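Local coordinates for conserved protein (Methanosarcina mazei, PDB 2NR4), which is of unknown function but binds flavin mononucleotide at an antiparallel beta barrel, at residues Ala35-Glu40 against Glu68-Glu73; Asn43-Gly48 against Ser64-Asn69; Val58-Gly63 against Gln132-Asp137; Glu123-Arg128 against Asp137-Asn142. All coordinates share one frame; numbering follows the deposited sequence.

How the contacts relate
The four contacts lie in one closed antiparallel barrel of six strands and in the helix 65-73 that packs against it. Contacts 1 and 2 share that helix, their centres about 7 Å apart, and set overlapping parts of it against the neighbouring strands 29-37 and 43-51. Contacts 3 and 4 share strand 133-145 and Asp137; their centres are about 12 Å apart, and they pair this strand with 57-61 on one side and 118-130 on the other. Along the chain contact 3 crosses contacts 1, 2 and 4, whereas contact 4 opens after 1 and 2 have closed. Contacts 2 and 3 both touch FMN: the helix start holds the phosphate, the adjoining barrel strands the flavin.

Contact 1. Residues Ala35-Glu40 against Glu68-Glu73; sequences ASTGFE and ENVLKE
A chi1 of -64° sets CG of Glu73 anti to its own carbonyl carbon, and with the rest of the chain extended the carboxylate reaches the turn that leaves strand 29-37. There OE1 of Glu73 takes a nearly straight hydrogen bond from the backbone N of Phe39 (2.8 Å, 178° at the hydrogen), on the syn side, slightly out of the carboxylate plane. The Phe39 ring slides past the same carboxylate, its plane 59° from it, and CB of Glu73 lies at the ring edge. Two waters complete the grip: one donates to Glu73 OE1 and accepts from Gly38 N, the other donates to OE2 and accepts from Glu40 N. One helical turn earlier, Asn69 ND2 donates to Thr37 OG1 at 2.9 Å, with the hydroxyl oxygen in the amide plane. Farther out, a long salt bridge of 3.5 Å joins Glu40 OE2 to Lys72 NZ, the two chains crossing at about a right angle. Phe110 packs edge-to-face with Phe39. Glu73 therefore serves three successive backbone N-H groups, one directly and two through water, and its negative charge is probably eased by these donors where the strand gives way to the turn.

Contact 2. Residues Asn43-Gly48 against Ser64-Asn69; sequences NAAPIG and SHTWEN. With FMN (flavin mononucleotide), chain C.
Asn43 and Thr66 meet at about a right angle beside the FMN phosphate, and Asn43 crosses His65 just as squarely, its amide plane 51° from the imidazole. With CG anti to the backbone N (chi1 -176°), the Asn43 side chain reaches across from strand 43-51 to the first turn of helix 65-73, where its amide lies close to O3P and to CB of His65. Thr66 holds its hydroxyl beside its own backbone N, which lets both groups donate to one phosphate oxygen: OG1 lies 2.6 Å and N 2.9 Å from FMN O2P. His65 N donates to O1P at 2.7 Å. On the strand, the methyl of Ala45 fits against Thr66 OG1 (3.4 Å from CB) and O2P, while CD1 of Ile47 touches CG2 of Thr66 and lies 3.6 Å from C2 of the flavin. Further along, FMN O2' donates to Pro46 O, and Gly48 N donates to O4 at 2.7 Å in a nearly straight bond (174°). Ser64 is the N-cap of the helix, its OG accepting from Trp67 N. The phosphate thus sits at a helix N-terminus, gripped by two backbone N-H groups and a hydroxyl, where the helix dipole would probably favour its negative charge.

Contact 3. Residues Val58-Gly63 against Gln132-Asp137; sequences VRLFKG and QSLVAD. With FMN (flavin mononucleotide), chain C.
Strands 57-61 and 133-145 run antiparallel as neighbours in the six-stranded barrel that carries the flavin; the axes of the two short segments approach to 4.5 Å, their directions 155° apart. Val58 with Ala136 and Leu60 with Leu134 are the hydrogen-bonded pairs, each joined by two N-H...O bonds; Arg59 with Val135, between them, and Phe61 with Ser133, beyond Leu60, are the non-hydrogen-bonded pairs. Past the end of the strand a weak bond from Lys62 N to Gln132 O extends the pairing. Val58, Leu60, Leu134 and Ala136 share one face, where CG2 of Val58 packs on CB of Ala136 (4.2 Å) and CD1 of Leu60 on CD2 of Leu134. Helix 65-73 covers this face through Val70 and Leu71. The other face carries Arg59 and Val135, which lie side by side and point the same way; the extended arginine places NH1 3.7 Å from CG2 of Val135. Lys62 bends at chi3 (-111°), which folds its CE back onto the Gln132 backbone, 3.4 Å from C. The Phe61 ring has Gln132 O near its plane at the edge, and its CD2 approaches FMN O2 to 3.3 Å. The same strand reads the pyrimidine end of the flavin with its backbone: FMN N3 donates to Arg59 O at 2.8 Å, and Phe61 N donates to FMN O2 at 2.7 Å.

Contact 4. Residues Glu123-Arg128 against Asp137-Asn142; sequences ECINLR and DLVPLN
The guanidinium of Arg128 turns its edge to the carboxylate of Asp137, with CG of the aspartate in its plane, the two flat groups being 40° apart. The grip is end-on: Arg128 NH2 donates to Asp137 OD1 at 3.2 Å, on the syn side but tilted out of the carboxylate plane, while Arg128 NH1 reaches Asp137 OD2 at 3.0 Å from above that plane, 49° out of it. The amide of Asn126, turned steeply against the carboxylate, sends ND2 to the anti lone pair of the same Asp137 OD2, at 3.0 Å with the oxygen in the amide plane. OD2 therefore accepts two donors, consistent with a firmly charged aspartate. NH1 also donates to Asn126 O, which ties the arginine to the corner of its own chain. For this, CG of Arg128 stands between its backbone N and carbonyl carbon (chi1 52°), and the chain then runs extended to NE. These groups lie in the beta hairpin of strands 118-130 and 133-145, neighbours in the barrel. In this part of it Glu123 with Val139 and Ile125 with Asp137 are hydrogen-bonded pairs, Cys124 with Leu138 the non-hydrogen-bonded pair between them. CG1 of Ile125 rests on CB of Asp137 at 3.7 Å, and CD1 of Ile125 is modelled too close to CG2 of Val139 to be taken literally. On the opposite face CD2 of Leu138 meets SG of Cys124 at 3.8 Å, and Val58 touches Leu138. Beyond Pro140 a classic beta bulge sets Leu141 and Asn142 together opposite Val121, and CG of Leu141 lies 3.8 Å from the backbone N of Glu123.

Contact 1. Residues Ala35-Glu40 against Glu68-Glu73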
# COMPACT_ATOMS: atom_id res chain seq x y z
N ALA A 35 14.73 7.07 0.09
CA ALA A 35 15.48 8.17 0.68
C ALA A 35 16.48 8.67 -0.35
O ALA A 35 17.23 7.86 -0.89
CB ALA A 35 16.21 7.68 1.87
N SER A 36 16.51 9.99 -0.59
CA SER A 36 17.57 10.56 -1.48
C SER A 36 18.62 11.22 -0.59
O SER A 36 18.29 11.90 0.39
CB SER A 36 17.01 11.58 -2.48
OG SER A 36 16.14 12.53 -1.88
N THR A 37 19.89 11.06 -0.94
CA THR A 37 20.97 11.64 -0.13
C THR A 37 22.07 12.05 -1.14
O THR A 37 21.99 11.68 -2.30
CB THR A 37 21.61 10.60 0.82
OG1 THR A 37 21.97 9.38 0.13
CG2 THR A 37 20.73 10.29 2.08
N GLY A 38 23.08 12.78 -0.67
CA GLY A 38 24.27 13.00 -1.50
C GLY A 38 24.26 14.32 -2.23
O GLY A 38 23.87 14.39 -3.38
N PHE A 39 24.67 15.35 -1.51
CA PHE A 39 24.90 16.67 -2.05
C PHE A 39 25.71 16.58 -3.35
O PHE A 39 25.28 17.11 -4.38
CB PHE A 39 25.67 17.52 -1.01
CG PHE A 39 24.78 18.26 -0.04
CD1 PHE A 39 24.06 19.39 -0.44
CD2 PHE A 39 24.72 17.88 1.31
CE1 PHE A 39 23.26 20.10 0.48
CE2 PHE A 39 23.92 18.58 2.24
CZ PHE A 39 23.19 19.70 1.82
N GLU A 40 26.82 15.84 -3.30
CA GLU A 40 27.82 15.83 -4.39
C GLU A 40 27.63 14.73 -5.44
O GLU A 40 28.24 14.77 -6.50
CB GLU A 40 29.22 15.67 -3.80
CG GLU A 40 29.69 16.83 -2.94
CD GLU A 40 31.06 16.58 -2.33
OE1 GLU A 40 31.89 15.81 -2.91
OE2 GLU A 40 31.32 17.16 -1.25
N GLU A 68 26.70 6.38 4.52
CA GLU A 68 27.89 7.18 4.31
C GLU A 68 27.52 8.65 4.10
O GLU A 68 28.16 9.52 4.67
CB GLU A 68 28.71 6.63 3.12
CG GLU A 68 30.18 7.10 3.10
CD GLU A 68 30.93 6.62 1.85
OE1 GLU A 68 30.41 5.74 1.12
OE2 GLU A 68 32.04 7.16 1.61
N ASN A 69 26.45 8.91 3.36
CA ASN A 69 26.04 10.29 3.08
C ASN A 69 25.47 10.98 4.32
O ASN A 69 25.70 12.17 4.54
CB ASN A 69 25.05 10.36 1.92
CG ASN A 69 25.66 10.01 0.57
OD1 ASN A 69 26.87 10.09 0.38
ND2 ASN A 69 24.81 9.64 -0.39
N VAL A 70 24.72 10.23 5.13
CA VAL A 70 24.19 10.79 6.36
C VAL A 70 25.29 11.15 7.36
O VAL A 70 25.32 12.24 7.94
CB VAL A 70 23.15 9.86 6.97
CG1 VAL A 70 22.82 10.29 8.40
CG2 VAL A 70 21.87 9.89 6.07
N LEU A 71 26.22 10.23 7.52
CA LEU A 71 27.40 10.47 8.32
C LEU A 71 28.14 11.76 7.92
O LEU A 71 28.39 12.59 8.78
CB LEU A 71 28.34 9.26 8.20
CG LEU A 71 28.43 8.29 9.36
CD1 LEU A 71 27.09 7.75 9.81
CD2 LEU A 71 29.34 7.15 8.93
N LYS A 72 28.44 11.94 6.64
CA LYS A 72 29.14 13.14 6.17
C LYS A 72 28.30 14.41 6.14
O LYS A 72 28.76 15.47 6.56
CB LYS A 72 29.70 12.94 4.77
CG LYS A 72 30.48 14.19 4.30
CD LYS A 72 30.64 14.23 2.80
CE LYS A 72 31.94 14.93 2.43
NZ LYS A 72 32.28 14.66 1.01
N GLU A 73 27.08 14.31 5.60
CA GLU A 73 26.28 15.47 5.26
C GLU A 73 25.17 15.79 6.23
O GLU A 73 24.67 16.91 6.25
CB GLU A 73 25.72 15.32 3.84
CG GLU A 73 26.85 15.28 2.81
CD GLU A 73 26.38 15.01 1.41
OE1 GLU A 73 25.14 14.92 1.17
OE2 GLU A 73 27.25 14.90 0.52
O HOH W 1 23.08 13.36 2.21
O HOH W 2 27.69 13.29 -1.71

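Contact 2. Residues Asn43-Gly48 against Ser64-Asn69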
# COMPACT_ATOMS: atom_id res chain seq x y z
N ASN A 43 22.05 9.85 -4.57
CA ASN A 43 21.86 8.44 -4.36
C ASN A 43 20.43 8.24 -3.86
O ASN A 43 19.88 9.11 -3.16
CB ASN A 43 22.76 7.97 -3.23
CG ASN A 43 22.68 6.48 -3.01
OD1 ASN A 43 22.14 5.98 -2.00
ND2 ASN A 43 23.21 5.75 -3.97
N ALA A 44 19.84 7.13 -4.23
CA ALA A 44 18.50 6.81 -3.73
C ALA A 44 18.51 5.39 -3.16
O ALA A 44 19.18 4.51 -3.71
CB ALA A 44 17.50 6.91 -4.85
N ALA A 45 17.75 5.14 -2.11
CA ALA A 45 17.64 3.76 -1.57
C ALA A 45 16.36 3.65 -0.73
O ALA A 45 16.03 4.59 -0.04
CB ALA A 45 18.84 3.47 -0.69
N PRO A 46 15.65 2.52 -0.81
CA PRO A 46 14.50 2.35 0.12
C PRO A 46 14.92 2.35 1.57
O PRO A 46 15.93 1.75 1.97
CB PRO A 46 13.91 1.00 -0.28
CG PRO A 46 14.28 0.88 -1.70
CD PRO A 46 15.71 1.41 -1.76
N ILE A 47 14.14 3.10 2.37
CA ILE A 47 14.41 3.25 3.79
C ILE A 47 13.08 3.41 4.47
O ILE A 47 12.19 4.03 3.92
CB ILE A 47 15.24 4.55 4.04
CG1 ILE A 47 16.63 4.46 3.36
CG2 ILE A 47 15.39 4.84 5.50
CD1 ILE A 47 17.62 3.60 4.13
N GLY A 48 12.95 2.85 5.67
CA GLY A 48 11.71 3.05 6.45
C GLY A 48 11.93 4.23 7.40
O GLY A 48 12.91 4.25 8.15
N SER A 64 26.23 1.27 3.96
CA SER A 64 25.48 1.58 2.75
C SER A 64 25.82 2.99 2.24
O SER A 64 26.41 3.81 2.95
CB SER A 64 23.99 1.48 3.03
OG SER A 64 23.56 2.55 3.86
N HIS A 65 25.42 3.29 1.01
CA HIS A 65 25.69 4.63 0.53
C HIS A 65 24.87 5.69 1.30
O HIS A 65 25.37 6.78 1.61
CB HIS A 65 25.53 4.70 -0.99
CG HIS A 65 26.81 4.41 -1.73
ND1 HIS A 65 27.94 5.19 -1.61
CD2 HIS A 65 27.14 3.41 -2.59
CE1 HIS A 65 28.90 4.71 -2.38
NE2 HIS A 65 28.44 3.62 -2.98
N THR A 66 23.62 5.37 1.61
CA THR A 66 22.78 6.27 2.43
C THR A 66 23.44 6.56 3.76
O THR A 66 23.49 7.70 4.23
CB THR A 66 21.40 5.62 2.67
OG1 THR A 66 20.83 5.29 1.42
CG2 THR A 66 20.48 6.54 3.42
N TRP A 67 23.93 5.50 4.41
CA TRP A 67 24.66 5.65 5.67
C TRP A 67 25.87 6.59 5.55
O TRP A 67 26.02 7.55 6.34
CB TRP A 67 25.08 4.25 6.16
CG TRP A 67 26.05 4.24 7.27
CD1 TRP A 67 25.77 4.38 8.59
CD2 TRP A 67 27.48 4.04 7.18
NE1 TRP A 67 26.94 4.30 9.33
CE2 TRP A 67 27.99 4.08 8.49
CE3 TRP A 67 28.36 3.85 6.11
CZ2 TRP A 67 29.35 3.91 8.77
CZ3 TRP A 67 29.73 3.67 6.39
CH2 TRP A 67 30.21 3.71 7.71
N GLU A 68 26.70 6.38 4.52
CA GLU A 68 27.89 7.18 4.31
C GLU A 68 27.52 8.65 4.10
O GLU A 68 28.16 9.52 4.67
CB GLU A 68 28.71 6.63 3.12
CG GLU A 68 30.18 7.10 3.10
CD GLU A 68 30.93 6.62 1.85
OE1 GLU A 68 30.41 5.74 1.12
OE2 GLU A 68 32.04 7.16 1.61
N ASN A 69 26.45 8.91 3.36
CA ASN A 69 26.04 10.29 3.08
C ASN A 69 25.47 10.98 4.32
O ASN A 69 25.70 12.17 4.54
CB ASN A 69 25.05 10.36 1.92
CG ASN A 69 25.66 10.01 0.57
OD1 ASN A 69 26.87 10.09 0.38
ND2 ASN A 69 24.81 9.64 -0.39
N1 FMN C . 18.00 -0.13 4.80
C2 FMN C . 18.25 0.61 5.94
O2 FMN C . 19.41 0.82 6.27
N3 FMN C . 17.20 1.08 6.71
C4 FMN C . 15.89 0.83 6.33
O4 FMN C . 14.96 1.41 6.86
C4A FMN C . 15.64 0.09 5.17
N5 FMN C . 14.34 -0.18 4.78
C5A FMN C . 14.09 -0.90 3.62
C6 FMN C . 12.76 -1.15 3.22
C7 FMN C . 12.50 -1.87 2.06
C7M FMN C . 11.07 -2.18 1.72
C8 FMN C . 13.58 -2.36 1.30
C8M FMN C . 13.37 -2.99 -0.02
C9 FMN C . 14.91 -2.12 1.69
C9A FMN C . 15.16 -1.37 2.85
N10 FMN C . 16.47 -1.11 3.26
C10 FMN C . 16.71 -0.39 4.41
C1' FMN C . 17.62 -1.75 2.55
C2' FMN C . 18.21 -0.72 1.58
O2' FMN C . 17.18 -0.19 0.78
C3' FMN C . 19.18 -1.43 0.68
O3' FMN C . 20.23 -1.96 1.47
C4' FMN C . 19.70 -0.50 -0.42
O4' FMN C . 20.36 -1.34 -1.34
C5' FMN C . 20.67 0.56 0.12
O5' FMN C . 21.39 1.16 -0.93
P FMN C . 22.40 2.41 -0.77
O1P FMN C . 23.79 1.78 -0.58
O2P FMN C . 22.03 3.19 0.51
O3P FMN C . 22.37 3.19 -2.09

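Contact 3. Residues Val58-Gly63 against Gln132-Asp137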
# COMPACT_ATOMS: atom_id res chain seq x y z
N VAL A 58 15.37 7.29 11.64
CA VAL A 58 15.76 6.25 10.69
C VAL A 58 16.77 5.35 11.33
O VAL A 58 17.53 5.77 12.20
CB VAL A 58 16.34 6.79 9.30
CG1 VAL A 58 15.30 7.41 8.47
CG2 VAL A 58 17.54 7.75 9.50
N ARG A 59 16.79 4.08 10.90
CA ARG A 59 17.79 3.15 11.36
C ARG A 59 18.44 2.74 10.07
O ARG A 59 17.80 2.09 9.23
CB ARG A 59 17.18 1.91 12.04
CG ARG A 59 16.34 2.15 13.27
CD ARG A 59 16.16 0.84 14.11
NE ARG A 59 15.31 1.05 15.31
CZ ARG A 59 15.76 1.23 16.55
NH1 ARG A 59 17.05 1.18 16.83
NH2 ARG A 59 14.89 1.43 17.55
N LEU A 60 19.68 3.15 9.87
CA LEU A 60 20.40 2.82 8.65
C LEU A 60 21.45 1.72 8.90
O LEU A 60 22.28 1.83 9.79
CB LEU A 60 21.06 4.06 8.07
CG LEU A 60 20.29 5.37 8.04
CD1 LEU A 60 21.23 6.53 7.76
CD2 LEU A 60 19.25 5.30 6.94
N PHE A 61 21.41 0.67 8.09
CA PHE A 61 22.43 -0.36 8.11
C PHE A 61 23.80 0.23 7.78
O PHE A 61 23.96 0.98 6.81
CB PHE A 61 22.07 -1.47 7.11
CG PHE A 61 20.91 -2.32 7.56
CD1 PHE A 61 20.96 -3.00 8.79
CD2 PHE A 61 19.77 -2.44 6.77
CE1 PHE A 61 19.89 -3.79 9.21
CE2 PHE A 61 18.70 -3.21 7.19
CZ PHE A 61 18.75 -3.89 8.42
N LYS A 62 24.79 -0.06 8.62
CA LYS A 62 26.09 0.53 8.42
C LYS A 62 26.70 -0.01 7.13
O LYS A 62 26.53 -1.19 6.81
CB LYS A 62 27.01 0.23 9.61
CG LYS A 62 26.66 0.95 10.89
CD LYS A 62 27.75 0.78 11.96
CE LYS A 62 27.23 -0.08 13.12
NZ LYS A 62 28.16 -0.13 14.30
N GLY A 63 27.39 0.85 6.39
CA GLY A 63 28.16 0.46 5.21
C GLY A 63 27.48 0.81 3.90
O GLY A 63 28.07 0.65 2.83
N GLN A 132 24.19 -2.90 14.79
CA GLN A 132 24.96 -2.74 13.57
C GLN A 132 24.28 -1.67 12.68
O GLN A 132 24.28 -1.75 11.43
CB GLN A 132 25.15 -4.10 12.90
CG GLN A 132 25.45 -5.20 13.97
CD GLN A 132 26.42 -6.29 13.52
OE1 GLN A 132 26.60 -6.54 12.32
NE2 GLN A 132 27.06 -6.94 14.50
N SER A 133 23.74 -0.66 13.36
CA SER A 133 22.95 0.39 12.73
C SER A 133 23.35 1.77 13.21
O SER A 133 23.91 1.93 14.30
CB SER A 133 21.46 0.20 13.04
OG SER A 133 20.86 -0.64 12.08
N LEU A 134 23.09 2.75 12.35
CA LEU A 134 23.20 4.13 12.75
C LEU A 134 21.78 4.66 12.85
O LEU A 134 21.01 4.60 11.88
CB LEU A 134 23.97 4.92 11.71
CG LEU A 134 24.02 6.42 11.98
CD1 LEU A 134 25.06 6.73 13.10
CD2 LEU A 134 24.32 7.16 10.69
N VAL A 135 21.43 5.18 14.01
CA VAL A 135 20.11 5.78 14.22
C VAL A 135 20.30 7.30 14.20
O VAL A 135 21.30 7.82 14.73
CB VAL A 135 19.48 5.30 15.51
CG1 VAL A 135 18.08 5.90 15.69
CG2 VAL A 135 19.40 3.77 15.51
N ALA A 136 19.37 7.98 13.56
CA ALA A 136 19.29 9.45 13.52
C ALA A 136 17.84 9.91 13.63
O ALA A 136 16.95 9.34 12.99
CB ALA A 136 19.90 9.98 12.23
N ASP A 137 17.59 10.96 14.42
CA ASP A 137 16.29 11.61 14.38
C ASP A 137 16.27 12.59 13.22
O ASP A 137 17.35 12.97 12.72
CB ASP A 137 16.01 12.30 15.72
CG ASP A 137 16.18 11.35 16.88
OD1 ASP A 137 15.55 10.28 16.86
OD2 ASP A 137 16.98 11.65 17.81
N1 FMN C . 18.00 -0.13 4.80
C2 FMN C . 18.25 0.61 5.94
O2 FMN C . 19.41 0.82 6.27
N3 FMN C . 17.20 1.08 6.71
C4 FMN C . 15.89 0.83 6.33
O4 FMN C . 14.96 1.41 6.86
C4A FMN C . 15.64 0.09 5.17
N5 FMN C . 14.34 -0.18 4.78
C5A FMN C . 14.09 -0.90 3.62
C6 FMN C . 12.76 -1.15 3.22
C7 FMN C . 12.50 -1.87 2.06
C7M FMN C . 11.07 -2.18 1.72
C8 FMN C . 13.58 -2.36 1.30
C8M FMN C . 13.37 -2.99 -0.02
C9 FMN C . 14.91 -2.12 1.69
C9A FMN C . 15.16 -1.37 2.85
N10 FMN C . 16.47 -1.11 3.26
C10 FMN C . 16.71 -0.39 4.41
C1' FMN C . 17.62 -1.75 2.55
C2' FMN C . 18.21 -0.72 1.58
O2' FMN C . 17.18 -0.19 0.78
C3' FMN C . 19.18 -1.43 0.68
O3' FMN C . 20.23 -1.96 1.47
C4' FMN C . 19.70 -0.50 -0.42
O4' FMN C . 20.36 -1.34 -1.34
C5' FMN C . 20.67 0.56 0.12
O5' FMN C . 21.39 1.16 -0.93
P FMN C . 22.40 2.41 -0.77
O1P FMN C . 23.79 1.78 -0.58
O2P FMN C . 22.03 3.19 0.51
O3P FMN C . 22.37 3.19 -2.09

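Contact 4. Residues Glu123-Arg128 against Asp137-Asn142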
# COMPACT_ATOMS: atom_id res chain seq x y z
N GLU A 123 17.10 17.48 8.13
CA GLU A 123 18.38 17.44 8.83
C GLU A 123 18.35 16.21 9.76
O GLU A 123 17.40 16.01 10.50
CB GLU A 123 18.60 18.72 9.68
CG GLU A 123 19.86 18.59 10.55
CD GLU A 123 20.26 19.91 11.22
OE1 GLU A 123 19.53 20.91 11.02
OE2 GLU A 123 21.31 19.90 11.93
N CYS A 124 19.38 15.39 9.67
CA CYS A 124 19.59 14.24 10.55
C CYS A 124 20.35 14.68 11.79
O CYS A 124 21.44 15.31 11.69
CB CYS A 124 20.44 13.20 9.84
SG CYS A 124 19.70 12.60 8.30
N ILE A 125 19.81 14.32 12.94
CA ILE A 125 20.37 14.77 14.21
C ILE A 125 20.52 13.62 15.17
O ILE A 125 19.95 12.51 14.95
CB ILE A 125 19.49 15.85 14.85
CG1 ILE A 125 18.12 15.26 15.30
CG2 ILE A 125 19.25 16.99 13.89
CD1 ILE A 125 17.21 16.22 16.10
N ASN A 126 21.27 13.85 16.26
CA ASN A 126 21.47 12.82 17.29
C ASN A 126 21.93 11.46 16.71
O ASN A 126 21.48 10.39 17.15
CB ASN A 126 20.21 12.62 18.12
CG ASN A 126 19.75 13.89 18.78
OD1 ASN A 126 20.57 14.73 19.14
ND2 ASN A 126 18.43 14.05 18.95
N LEU A 127 22.82 11.51 15.74
CA LEU A 127 23.37 10.26 15.19
C LEU A 127 23.95 9.42 16.31
O LEU A 127 24.74 9.91 17.10
CB LEU A 127 24.44 10.60 14.14
CG LEU A 127 23.91 11.01 12.77
CD1 LEU A 127 23.02 12.26 12.78
CD2 LEU A 127 25.11 11.22 11.79
N ARG A 128 23.56 8.15 16.39
CA ARG A 128 24.04 7.27 17.45
C ARG A 128 24.08 5.86 16.90
O ARG A 128 23.15 5.44 16.20
CB ARG A 128 23.12 7.32 18.68
CG ARG A 128 21.63 7.07 18.35
CD ARG A 128 20.71 7.55 19.44
NE ARG A 128 19.29 7.36 19.15
CZ ARG A 128 18.48 8.25 18.56
NH1 ARG A 128 18.94 9.40 18.12
NH2 ARG A 128 17.20 7.96 18.39
N ASP A 137 17.59 10.96 14.42
CA ASP A 137 16.29 11.61 14.38
C ASP A 137 16.27 12.59 13.22
O ASP A 137 17.35 12.97 12.72
CB ASP A 137 16.01 12.30 15.72
CG ASP A 137 16.18 11.35 16.88
OD1 ASP A 137 15.55 10.28 16.86
OD2 ASP A 137 16.98 11.65 17.81
N LEU A 138 15.07 13.01 12.80
CA LEU A 138 14.88 13.82 11.62
C LEU A 138 14.12 15.10 11.90
O LEU A 138 13.01 15.08 12.44
CB LEU A 138 14.11 13.04 10.55
CG LEU A 138 14.78 11.73 10.07
CD1 LEU A 138 13.87 11.06 9.07
CD2 LEU A 138 16.16 11.97 9.43
N VAL A 139 14.72 16.21 11.47
CA VAL A 139 14.10 17.53 11.65
C VAL A 139 13.79 18.12 10.24
O VAL A 139 14.72 18.31 9.46
CB VAL A 139 15.06 18.48 12.43
CG1 VAL A 139 14.37 19.83 12.63
CG2 VAL A 139 15.50 17.85 13.77
N PRO A 140 12.50 18.35 9.89
CA PRO A 140 12.17 18.75 8.51
C PRO A 140 12.65 20.16 8.23
O PRO A 140 12.61 21.02 9.13
CB PRO A 140 10.64 18.73 8.47
CG PRO A 140 10.18 18.52 9.83
CD PRO A 140 11.31 18.24 10.75
N LEU A 141 13.15 20.37 7.02
CA LEU A 141 13.71 21.66 6.58
C LEU A 141 12.86 22.28 5.49
O LEU A 141 12.73 23.52 5.38
CB LEU A 141 15.14 21.45 6.05
CG LEU A 141 16.23 21.05 7.02
CD1 LEU A 141 17.58 21.02 6.30
CD2 LEU A 141 16.27 22.00 8.24
N ASN A 142 12.29 21.42 4.65
CA ASN A 142 11.52 21.86 3.49
C ASN A 142 10.70 20.66 3.06
O ASN A 142 11.04 19.52 3.40
CB ASN A 142 12.50 22.28 2.38
CG ASN A 142 11.86 23.15 1.28
OD1 ASN A 142 10.73 23.65 1.39
ND2 ASN A 142 12.63 23.33 0.19